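Local coordinates for uncharacterized protein (Eubacterium rectale, PDB 5COZ) that is of unknown function but probably carries a domain like that of the regulatory protein YycH and, with a predicted lipoprotein signal, may act at the cell envelope, at residues K186-V191 with V213-P218; N242-A247 with D257-Y262; Q327-T332 with Q339-Y344. All blocks are in the same frame, centred on the assembly; numbering follows the deposited sequence. Where two conformers were deposited one is given.

Interaction 1: K186-V191 with V213-P218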
loop_
_atom_site.group_PDB
_atom_site.type_symbol
_atom_site.label_atom_id
_atom_site.label_comp_id
_atom_site.label_asym_id
_atom_site.label_seq_id
_atom_site.Cartn_x
_atom_site.Cartn_y
_atom_site.Cartn_z
ATOM N N LYS A 186 11.201 4.183 -2.716
ATOM C CA LYS A 186 11.011 2.744 -2.677
ATOM C C LYS A 186 9.600 2.370 -3.131
ATOM O O LYS A 186 8.604 2.904 -2.647
ATOM C CB LYS A 186 11.273 2.179 -1.271
ATOM C CG LYS A 186 11.002 0.666 -1.175
ATOM C CD LYS A 186 11.301 0.107 0.190
ATOM C CE LYS A 186 10.919 -1.363 0.249
ATOM N NZ LYS A 186 11.495 -2.009 1.490
ATOM N N ASN A 187 9.537 1.440 -4.076
ATOM C CA ASN A 187 8.277 0.854 -4.500
ATOM C C ASN A 187 8.422 -0.666 -4.350
ATOM O O ASN A 187 9.521 -1.176 -4.059
ATOM C CB ASN A 187 7.898 1.286 -5.925
ATOM C CG ASN A 187 9.009 1.152 -6.894
ATOM O OD1 ASN A 187 9.436 0.044 -7.182
ATOM N ND2 ASN A 187 9.551 2.286 -7.356
ATOM N N GLU A 188 7.312 -1.366 -4.431
ATOM C CA GLU A 188 7.283 -2.818 -4.358
ATOM C C GLU A 188 6.872 -3.343 -5.719
ATOM O O GLU A 188 5.971 -2.790 -6.350
ATOM C CB GLU A 188 6.291 -3.302 -3.286
ATOM C CG GLU A 188 6.733 -2.925 -1.882
ATOM C CD GLU A 188 5.690 -3.187 -0.815
ATOM O OE1 GLU A 188 4.524 -3.506 -1.155
ATOM O OE2 GLU A 188 6.043 -3.032 0.380
ATOM N N LEU A 189 7.517 -4.405 -6.159
ATOM C CA LEU A 189 7.226 -4.989 -7.451
ATOM C C LEU A 189 6.709 -6.418 -7.293
ATOM O O LEU A 189 7.380 -7.275 -6.700
ATOM C CB LEU A 189 8.497 -4.950 -8.317
ATOM C CG LEU A 189 8.373 -5.644 -9.697
ATOM C CD1 LEU A 189 7.223 -5.066 -10.533
ATOM C CD2 LEU A 189 9.655 -5.517 -10.485
ATOM N N TYR A 190 5.573 -6.693 -7.954
ATOM C CA TYR A 190 4.942 -8.012 -7.977
ATOM C C TYR A 190 4.958 -8.524 -9.398
ATOM O O TYR A 190 4.684 -7.774 -10.345
ATOM C CB TYR A 190 3.500 -7.896 -7.413
ATOM C CG TYR A 190 3.527 -7.358 -5.994
ATOM C CD1 TYR A 190 3.788 -8.200 -4.920
ATOM C CD2 TYR A 190 3.432 -5.993 -5.744
ATOM C CE1 TYR A 190 3.952 -7.703 -3.630
ATOM C CE2 TYR A 190 3.557 -5.483 -4.448
ATOM C CZ TYR A 190 3.844 -6.345 -3.403
ATOM O OH TYR A 190 3.985 -5.895 -2.118
ATOM N N VAL A 191 5.371 -9.780 -9.575
ATOM C CA VAL A 191 5.490 -10.407 -10.893
ATOM C C VAL A 191 4.314 -11.346 -11.116
ATOM O O VAL A 191 4.209 -12.413 -10.481
ATOM C CB VAL A 191 6.841 -11.136 -11.036
ATOM C CG1 VAL A 191 6.952 -11.764 -12.435
ATOM C CG2 VAL A 191 8.024 -10.176 -10.790
ATOM N N VAL A 213 3.350 -5.573 -11.610
ATOM C CA VAL A 213 2.505 -4.682 -10.814
ATOM C C VAL A 213 3.388 -3.948 -9.830
ATOM O O VAL A 213 4.004 -4.582 -8.966
ATOM C CB VAL A 213 1.369 -5.422 -10.075
ATOM C CG1 VAL A 213 0.598 -4.470 -9.139
ATOM C CG2 VAL A 213 0.405 -6.075 -11.063
ATOM N N PHE A 214 3.437 -2.621 -9.940
ATOM C CA PHE A 214 4.131 -1.828 -8.940
ATOM C C PHE A 214 3.175 -1.261 -7.952
ATOM O O PHE A 214 2.098 -0.795 -8.327
ATOM C CB PHE A 214 4.857 -0.639 -9.586
ATOM C CG PHE A 214 6.063 -1.092 -10.356
ATOM C CD1 PHE A 214 5.961 -1.455 -11.698
ATOM C CD2 PHE A 214 7.316 -1.084 -9.766
ATOM C CE1 PHE A 214 7.096 -1.866 -12.414
ATOM C CE2 PHE A 214 8.446 -1.521 -10.471
ATOM C CZ PHE A 214 8.325 -1.901 -11.792
ATOM N N PHE A 215 3.593 -1.251 -6.683
ATOM C CA PHE A 215 2.949 -0.476 -5.642
ATOM C C PHE A 215 3.854 0.672 -5.344
ATOM O O PHE A 215 4.985 0.465 -4.935
ATOM C CB PHE A 215 2.687 -1.252 -4.327
ATOM C CG PHE A 215 1.541 -2.221 -4.267
ATOM C CD1 PHE A 215 0.891 -2.647 -5.430
ATOM C CD2 PHE A 215 1.098 -2.709 -3.046
ATOM C CE1 PHE A 215 -0.146 -3.603 -5.361
ATOM C CE2 PHE A 215 0.037 -3.624 -2.977
ATOM C CZ PHE A 215 -0.577 -4.057 -4.127
HETATM N N MSE A 216 3.346 1.881 -5.566
HETATM C CA MSE A 216 4.058 3.101 -5.178
HETATM C C MSE A 216 3.295 3.728 -4.046
HETATM O O MSE A 216 2.111 3.462 -3.869
HETATM C CB MSE A 216 4.222 4.054 -6.341
HETATM C CG MSE A 216 4.691 3.300 -7.556
HETATM SE SE MSE A 216 4.829 4.415 -9.073
HETATM C CE MSE A 216 6.421 4.818 -8.830
ATOM N N PHE A 217 3.992 4.513 -3.216
ATOM C CA PHE A 217 3.379 5.003 -2.009
ATOM C C PHE A 217 3.347 6.521 -1.919
ATOM O O PHE A 217 4.346 7.148 -1.600
ATOM C CB PHE A 217 4.133 4.396 -0.803
ATOM C CG PHE A 217 4.213 2.887 -0.888
ATOM C CD1 PHE A 217 3.076 2.103 -0.715
ATOM C CD2 PHE A 217 5.398 2.258 -1.271
ATOM C CE1 PHE A 217 3.131 0.718 -0.877
ATOM C CE2 PHE A 217 5.459 0.866 -1.425
ATOM C CZ PHE A 217 4.329 0.099 -1.205
ATOM N N PRO A 218 2.175 7.117 -2.205
ATOM C CA PRO A 218 2.018 8.586 -2.081
ATOM C C PRO A 218 2.499 9.048 -0.710
ATOM O O PRO A 218 2.188 8.419 0.315
ATOM C CB PRO A 218 0.517 8.788 -2.242
ATOM C CG PRO A 218 0.140 7.669 -3.217
ATOM C CD PRO A 218 0.930 6.482 -2.697
HETATM O O HOH W 1 6.742 4.506 -3.797
#

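Interaction 2: N242-A247 with D257-Y262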
loop_
_atom_site.group_PDB
_atom_site.type_symbol
_atom_site.label_atom_id
_atom_site.label_comp_id
_atom_site.label_asym_id
_atom_site.label_seq_id
_atom_site.Cartn_x
_atom_site.Cartn_y
_atom_site.Cartn_z
ATOM N N ASN A 242 -2.734 2.806 1.476
ATOM C CA ASN A 242 -2.174 3.802 0.579
ATOM C C ASN A 242 -1.209 3.168 -0.421
ATOM O O ASN A 242 -0.003 3.085 -0.141
ATOM C CB ASN A 242 -1.447 4.871 1.378
ATOM C CG ASN A 242 -0.767 5.874 0.517
ATOM O OD1 ASN A 242 -1.374 6.429 -0.402
ATOM N ND2 ASN A 242 0.499 6.142 0.809
ATOM N N HIS A 243 -1.715 2.746 -1.567
ATOM C CA HIS A 243 -0.841 2.292 -2.637
ATOM C C HIS A 243 -1.412 2.750 -3.959
ATOM O O HIS A 243 -2.607 2.606 -4.230
ATOM C CB HIS A 243 -0.540 0.746 -2.650
ATOM C CG HIS A 243 -1.721 -0.145 -2.397
ATOM N ND1 HIS A 243 -1.690 -1.106 -1.394
ATOM C CD2 HIS A 243 -2.906 -0.244 -3.043
ATOM C CE1 HIS A 243 -2.845 -1.741 -1.459
ATOM N NE2 HIS A 243 -3.606 -1.276 -2.438
ATOM N N LEU A 244 -0.527 3.343 -4.745
ATOM C CA LEU A 244 -0.787 3.709 -6.143
ATOM C C LEU A 244 -0.350 2.459 -6.939
ATOM O O LEU A 244 0.838 2.060 -6.888
ATOM C CB LEU A 244 0.046 4.958 -6.509
ATOM C CG LEU A 244 0.130 5.310 -8.010
ATOM C CD1 LEU A 244 -1.222 5.689 -8.589
ATOM C CD2 LEU A 244 1.166 6.486 -8.250
ATOM N N VAL A 245 -1.329 1.775 -7.591
ATOM C CA VAL A 245 -1.059 0.521 -8.284
ATOM C C VAL A 245 -0.871 0.792 -9.773
ATOM O O VAL A 245 -1.754 1.372 -10.393
ATOM C CB VAL A 245 -2.177 -0.505 -8.031
ATOM C CG1 VAL A 245 -1.804 -1.854 -8.670
ATOM C CG2 VAL A 245 -2.425 -0.695 -6.529
ATOM N N ILE A 246 0.300 0.447 -10.312
ATOM C CA ILE A 246 0.573 0.635 -11.739
ATOM C C ILE A 246 1.020 -0.686 -12.290
ATOM O O ILE A 246 2.066 -1.209 -11.889
ATOM C CB ILE A 246 1.643 1.724 -11.970
ATOM C CG1 ILE A 246 1.330 3.020 -11.142
ATOM C CG2 ILE A 246 1.763 2.008 -13.495
ATOM C CD1 ILE A 246 2.291 4.270 -11.455
ATOM N N ALA A 247 0.224 -1.247 -13.194
ATOM C CA ALA A 247 0.589 -2.530 -13.809
ATOM C C ALA A 247 0.889 -2.345 -15.267
ATOM O O ALA A 247 0.317 -1.444 -15.900
ATOM C CB ALA A 247 -0.531 -3.535 -13.646
ATOM N N ASP A 257 -4.467 2.368 -10.549
ATOM C CA ASP A 257 -5.443 2.618 -9.494
ATOM C C ASP A 257 -4.870 3.634 -8.517
ATOM O O ASP A 257 -3.826 3.397 -7.886
ATOM C CB ASP A 257 -5.801 1.300 -8.779
ATOM C CG ASP A 257 -7.127 1.299 -8.030
ATOM O OD1 ASP A 257 -7.885 2.287 -8.153
ATOM O OD2 ASP A 257 -7.458 0.263 -7.417
ATOM N N ILE A 258 -5.544 4.786 -8.424
ATOM C CA ILE A 258 -5.105 5.876 -7.571
ATOM C C ILE A 258 -5.906 5.847 -6.295
ATOM O O ILE A 258 -7.130 5.874 -6.347
ATOM C CB ILE A 258 -5.270 7.239 -8.276
ATOM C CG1 ILE A 258 -4.584 7.254 -9.685
ATOM C CG2 ILE A 258 -4.731 8.406 -7.387
ATOM C CD1 ILE A 258 -4.781 8.601 -10.418
ATOM N N PRO A 259 -5.216 5.762 -5.150
ATOM C CA PRO A 259 -5.910 5.758 -3.860
ATOM C C PRO A 259 -6.300 7.171 -3.437
ATOM O O PRO A 259 -5.890 8.149 -4.094
ATOM C CB PRO A 259 -4.826 5.198 -2.926
ATOM C CG PRO A 259 -3.546 5.797 -3.456
ATOM C CD PRO A 259 -3.744 5.786 -4.978
ATOM N N PRO A 260 -6.980 7.340 -2.297
ATOM C CA PRO A 260 -7.251 8.706 -1.811
ATOM C C PRO A 260 -5.981 9.489 -1.597
ATOM O O PRO A 260 -4.974 8.966 -1.080
ATOM C CB PRO A 260 -7.965 8.472 -0.470
ATOM C CG PRO A 260 -8.577 7.084 -0.623
ATOM C CD PRO A 260 -7.524 6.324 -1.371
ATOM N N LEU A 261 -6.017 10.784 -2.008
ATOM C CA LEU A 261 -4.878 11.676 -1.887
ATOM C C LEU A 261 -5.265 12.852 -1.047
ATOM O O LEU A 261 -6.456 13.109 -0.836
ATOM C CB LEU A 261 -4.311 12.138 -3.236
ATOM C CG LEU A 261 -3.806 11.035 -4.179
ATOM C CD1 LEU A 261 -3.351 11.652 -5.514
ATOM C CD2 LEU A 261 -2.657 10.216 -3.526
ATOM N N TYR A 262 -4.244 13.524 -0.493
ATOM C CA TYR A 262 -4.431 14.578 0.493
ATOM C C TYR A 262 -3.533 15.745 0.214
ATOM O O TYR A 262 -2.438 15.574 -0.331
ATOM C CB TYR A 262 -4.142 14.023 1.902
ATOM C CG TYR A 262 -5.008 12.824 2.223
ATOM C CD1 TYR A 262 -6.300 12.983 2.715
ATOM C CD2 TYR A 262 -4.572 11.524 1.945
ATOM C CE1 TYR A 262 -7.136 11.886 2.932
ATOM C CE2 TYR A 262 -5.420 10.429 2.107
ATOM C CZ TYR A 262 -6.689 10.611 2.634
ATOM O OH TYR A 262 -7.542 9.547 2.872
HETATM O O HOH W 2 -4.058 6.712 0.006
#

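Interaction 3: Q327-T332 with Q339-Y344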
loop_
_atom_site.group_PDB
_atom_site.type_symbol
_atom_site.label_atom_id
_atom_site.label_comp_id
_atom_site.label_asym_id
_atom_site.label_seq_id
_atom_site.Cartn_x
_atom_site.Cartn_y
_atom_site.Cartn_z
ATOM N N GLN A 327 0.532 -14.495 12.232
ATOM C CA GLN A 327 0.298 -15.444 13.305
ATOM C C GLN A 327 -0.309 -16.694 12.705
ATOM O O GLN A 327 -1.263 -16.622 11.938
ATOM C CB GLN A 327 -0.576 -14.887 14.430
ATOM C CG GLN A 327 -0.705 -15.878 15.591
ATOM C CD GLN A 327 -1.337 -15.252 16.812
ATOM O OE1 GLN A 327 -2.316 -14.506 16.712
ATOM N NE2 GLN A 327 -0.758 -15.522 17.971
ATOM N N ASN A 328 0.223 -17.835 13.116
ATOM C CA ASN A 328 -0.189 -19.143 12.609
ATOM C C ASN A 328 -1.329 -19.654 13.484
ATOM O O ASN A 328 -1.109 -20.329 14.495
ATOM C CB ASN A 328 1.036 -20.056 12.637
ATOM C CG ASN A 328 0.914 -21.252 11.763
ATOM O OD1 ASN A 328 -0.024 -21.368 10.949
ATOM N ND2 ASN A 328 1.863 -22.190 11.915
ATOM N N GLN A 329 -2.551 -19.244 13.128
ATOM C CA GLN A 329 -3.716 -19.483 13.972
ATOM C C GLN A 329 -4.441 -20.782 13.674
ATOM O O GLN A 329 -4.522 -21.205 12.528
ATOM C CB GLN A 329 -4.689 -18.315 13.830
ATOM C CG GLN A 329 -4.103 -17.015 14.373
ATOM C CD GLN A 329 -5.079 -15.859 14.355
ATOM O OE1 GLN A 329 -6.183 -15.936 13.773
ATOM N NE2 GLN A 329 -4.670 -14.757 14.993
ATOM N N LEU A 330 -4.998 -21.399 14.717
ATOM C CA LEU A 330 -5.769 -22.617 14.565
ATOM C C LEU A 330 -7.115 -22.288 13.865
ATOM O O LEU A 330 -7.794 -21.342 14.266
ATOM C CB LEU A 330 -5.986 -23.223 15.954
ATOM C CG LEU A 330 -6.665 -24.572 16.011
ATOM C CD1 LEU A 330 -5.803 -25.643 15.348
ATOM C CD2 LEU A 330 -6.959 -24.929 17.449
ATOM N N VAL A 331 -7.466 -23.036 12.810
ATOM C CA VAL A 331 -8.724 -22.847 12.064
ATOM C C VAL A 331 -9.884 -23.319 12.957
ATOM O O VAL A 331 -9.756 -24.355 13.616
ATOM C CB VAL A 331 -8.668 -23.587 10.701
ATOM C CG1 VAL A 331 -10.041 -23.648 10.022
ATOM C CG2 VAL A 331 -7.655 -22.916 9.787
ATOM N N THR A 332 -10.987 -22.530 13.029
ATOM C CA THR A 332 -12.141 -22.880 13.877
ATOM C C THR A 332 -12.692 -24.265 13.498
ATOM O O THR A 332 -12.856 -24.567 12.312
ATOM C CB THR A 332 -13.243 -21.816 13.795
ATOM O OG1 THR A 332 -12.667 -20.512 13.804
ATOM C CG2 THR A 332 -14.268 -21.953 14.921
ATOM N N GLN A 339 -3.720 -21.599 9.805
ATOM C CA GLN A 339 -3.653 -20.632 8.708
ATOM C C GLN A 339 -2.784 -19.476 9.124
ATOM O O GLN A 339 -2.912 -18.984 10.246
ATOM C CB GLN A 339 -5.048 -20.110 8.343
ATOM C CG GLN A 339 -5.779 -20.983 7.343
ATOM C CD GLN A 339 -7.029 -20.307 6.827
ATOM O OE1 GLN A 339 -7.693 -19.529 7.534
ATOM N NE2 GLN A 339 -7.383 -20.609 5.584
ATOM N N LYS A 340 -1.930 -19.019 8.212
ATOM C CA LYS A 340 -1.026 -17.902 8.460
ATOM C C LYS A 340 -1.783 -16.596 8.246
ATOM O O LYS A 340 -2.086 -16.222 7.103
ATOM C CB LYS A 340 0.176 -18.033 7.516
ATOM C CG LYS A 340 1.333 -17.095 7.747
ATOM C CD LYS A 340 2.343 -17.410 6.664
ATOM C CE LYS A 340 3.422 -16.400 6.572
ATOM N NZ LYS A 340 4.325 -16.693 5.426
HETATM N N MSE A 341 -2.104 -15.921 9.339
HETATM C CA MSE A 341 -2.881 -14.688 9.298
HETATM C C MSE A 341 -2.007 -13.467 9.286
HETATM O O MSE A 341 -1.120 -13.346 10.124
HETATM C CB MSE A 341 -3.800 -14.610 10.531
HETATM C CG MSE A 341 -4.762 -15.789 10.675
HETATM SE SE MSE A 341 -6.003 -15.980 9.146
HETATM C CE MSE A 341 -7.030 -14.647 9.427
ATOM N N ALA A 342 -2.290 -12.528 8.383
ATOM C CA ALA A 342 -1.557 -11.261 8.268
ATOM C C ALA A 342 -2.206 -10.231 9.203
ATOM O O ALA A 342 -3.371 -9.867 9.011
ATOM C CB ALA A 342 -1.598 -10.788 6.825
ATOM N N LEU A 343 -1.443 -9.781 10.230
ATOM C CA LEU A 343 -1.952 -8.900 11.263
ATOM C C LEU A 343 -1.030 -7.689 11.407
ATOM O O LEU A 343 0.008 -7.603 10.735
ATOM C CB LEU A 343 -2.033 -9.691 12.566
ATOM C CG LEU A 343 -2.977 -10.915 12.537
ATOM C CD1 LEU A 343 -2.766 -11.783 13.762
ATOM C CD2 LEU A 343 -4.448 -10.482 12.458
ATOM N N TYR A 344 -1.427 -6.726 12.254
ATOM C CA TYR A 344 -0.578 -5.557 12.422
ATOM C C TYR A 344 -0.897 -4.881 13.745
ATOM O O TYR A 344 -1.989 -5.047 14.308
ATOM C CB TYR A 344 -0.750 -4.572 11.229
ATOM C CG TYR A 344 -2.100 -3.898 11.228
ATOM C CD1 TYR A 344 -3.240 -4.568 10.794
ATOM C CD2 TYR A 344 -2.239 -2.580 11.638
ATOM C CE1 TYR A 344 -4.504 -3.972 10.868
ATOM C CE2 TYR A 344 -3.483 -1.958 11.664
ATOM C CZ TYR A 344 -4.610 -2.658 11.293
ATOM O OH TYR A 344 -5.814 -2.011 11.364
#

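Interaction 1: K186-V191 with V213-P218
With CG set anti to the carbonyl carbon in both Tyr190 (chi1 -59°) and Phe215 (chi1 -77°), the two rings leave adjacent antiparallel strands on the same face of the sheet and meet as an edge-to-face pair, CE2 of Tyr190 standing over the centre of the Phe215 ring, 3.8 Å from its CG. On the reverse face, Leu189 has CG anti to its own nitrogen (chi1 175°), which carries CD1 above the middle of the Phe214 ring in a CH-pi contact, 3.6 Å from the centroid. The amide oxygen of Asn187 meets the edge of that same ring, OD1 lying 3.5 Å from Phe214 CD2, while its ND2 bonds to Glu169. Beneath the side chains, Glu188 pairs with Phe215 and Tyr190 with Val213 through four nearly straight backbone bonds; Tyr190 N to Val213 O is 2.8 Å. Beyond the Glu188-Phe215 pair, a water joins Lys186 O to Phe217 N.

The Glu188 carboxylate reaches the edge of the Phe217 ring, CD 3.6 Å from CZ, with the two planes nearly perpendicular. Tyr190 OH donates to Glu188 OE1 at 2.6 Å from above the carboxylate plane, and OE2 forms a salt bridge to Arg227, which itself makes a cation-pi contact with Phe217. An alanine at Glu188 is likely to leave the Tyr190 hydroxyl without its acceptor and Arg227 without this counter-charge. A buried carboxylate bonded by a hydroxyl and paired with a guanidinium would be expected to stay ionised, a polar cluster set beside the Phe217 ring edge.

Interaction 2: N242-A247 with D257-Y262
Asn242 OD1 and Pro260 O are linked by a single water, which donates to both at 2.7 Å and ties the chain ahead of strand 244-249 to the chain just past strand 252-258. The asparagine has CG anti to its nitrogen (chi1 176°), bringing OD1 close to the proline ring as well, 3.8 Å from Pro259 CG. Its ND2 is spent on the carbonyl oxygens of Pro218 and Tyr225, so both ends of the amide are held and its rotation should be well fixed.

Only Val245 and Asp257 form a regular pair here, an antiparallel hydrogen-bonded one: Val245 N reaches Asp257 O at 3.0 Å, and Asp257 N returns to Val245 O at 2.9 Å. Their CB atoms lie 4.1 Å apart on a common face. Beyond this pair Pro259 has no N-H to offer, and its ring packs on the opposing backbone, with CG 3.4 Å from His243 O and CD near Leu244 CA. Leu244 and Ile258 run side by side in the same direction, and Leu244 CD1 touches Ile258 CG1 at 3.9 Å.

The contact lies at the open end of a beta hairpin inside the large antiparallel sheet. Strand 211-220 flanks the hairpin next to 244-249, with Val213 against Val245 and Met216 against Ile246, whereas strand 125-128 borders 252-258 and brings Leu126 to Asp257 and Ala125 to Ile258. Past the prolines the chain leaves this sheet for strand 262-272 of the other one, where Tyr262 meets Tyr315 edge-to-face.

Interaction 3: Q327-T332 with Q339-Y344
Gln327 with Met341 and Gln329 with Gln339 are antiparallel hydrogen-bonded pairs flanking the non-hydrogen-bonded pair Asn328 and Lys340, in two strand segments so twisted that their directions lie 127° apart, and Met341 N to Gln327 O, at 2.8 Å, is one of the four backbone bonds that hold them.

On the face of Gln327, Gln329 and Met341, the extended Gln329 chain crosses the selenomethionine Met341 at about a right angle, and OE1 comes 3.4 Å from Met341 CG. At the other end of the same amide, NE2 donates to Gln327 OE1 at 2.9 Å, almost in the Gln329 amide plane, and packs against Leu343 CD1 at 3.7 Å. Gln327 CB touches that same methyl, so Leu343 CD1 meets both glutamine side chains, which are themselves joined by the amide hydrogen bond. Met341, bent at both chi2 and chi3 (-60° and -72°), keeps a compact chain whose CG meets the Gln329 amide. Nearer the turn, Val331 CG2 lies against the aliphatic part of Gln339, 3.6 Å from CG.

On the face of Asn328 and Lys340 the partners come from outside the pair: Asn328 OD1 bonds to Thr338, and Lys340 makes a cation-pi contact with Tyr326. Gln327 NE2 bonds to Gly294 O, tying the hairpin to the chain that enters strand 295-311. The contact closes the tip of the hairpin of strands 314-330 and 338-348, at the protein surface, in the mixed sheet, with strand 295-311 alongside 314-330.

How the interactions relate
Interactions 1 and 2 lie side by side in one antiparallel sheet, their centres 10 Å apart, because strand 211-220 of the first neighbours strand 244-249 of the second. Probable backbone hydrogen bonds join them, Phe214 N to Ile246 O and Met216 O to Leu244 N, and Phe215 packs on His243, making a continuous run of strands 188-192, 211-220, 244-249 and 252-258. Interaction 3 closes a hairpin of the separate mixed sheet, with its centre about 25 Å from that of interaction 1 and 28 Å from that of interaction 2, and touches neither. The three follow in series along the chain, which reaches the mixed sheet through strand 262-272, so they hold two separate sheets.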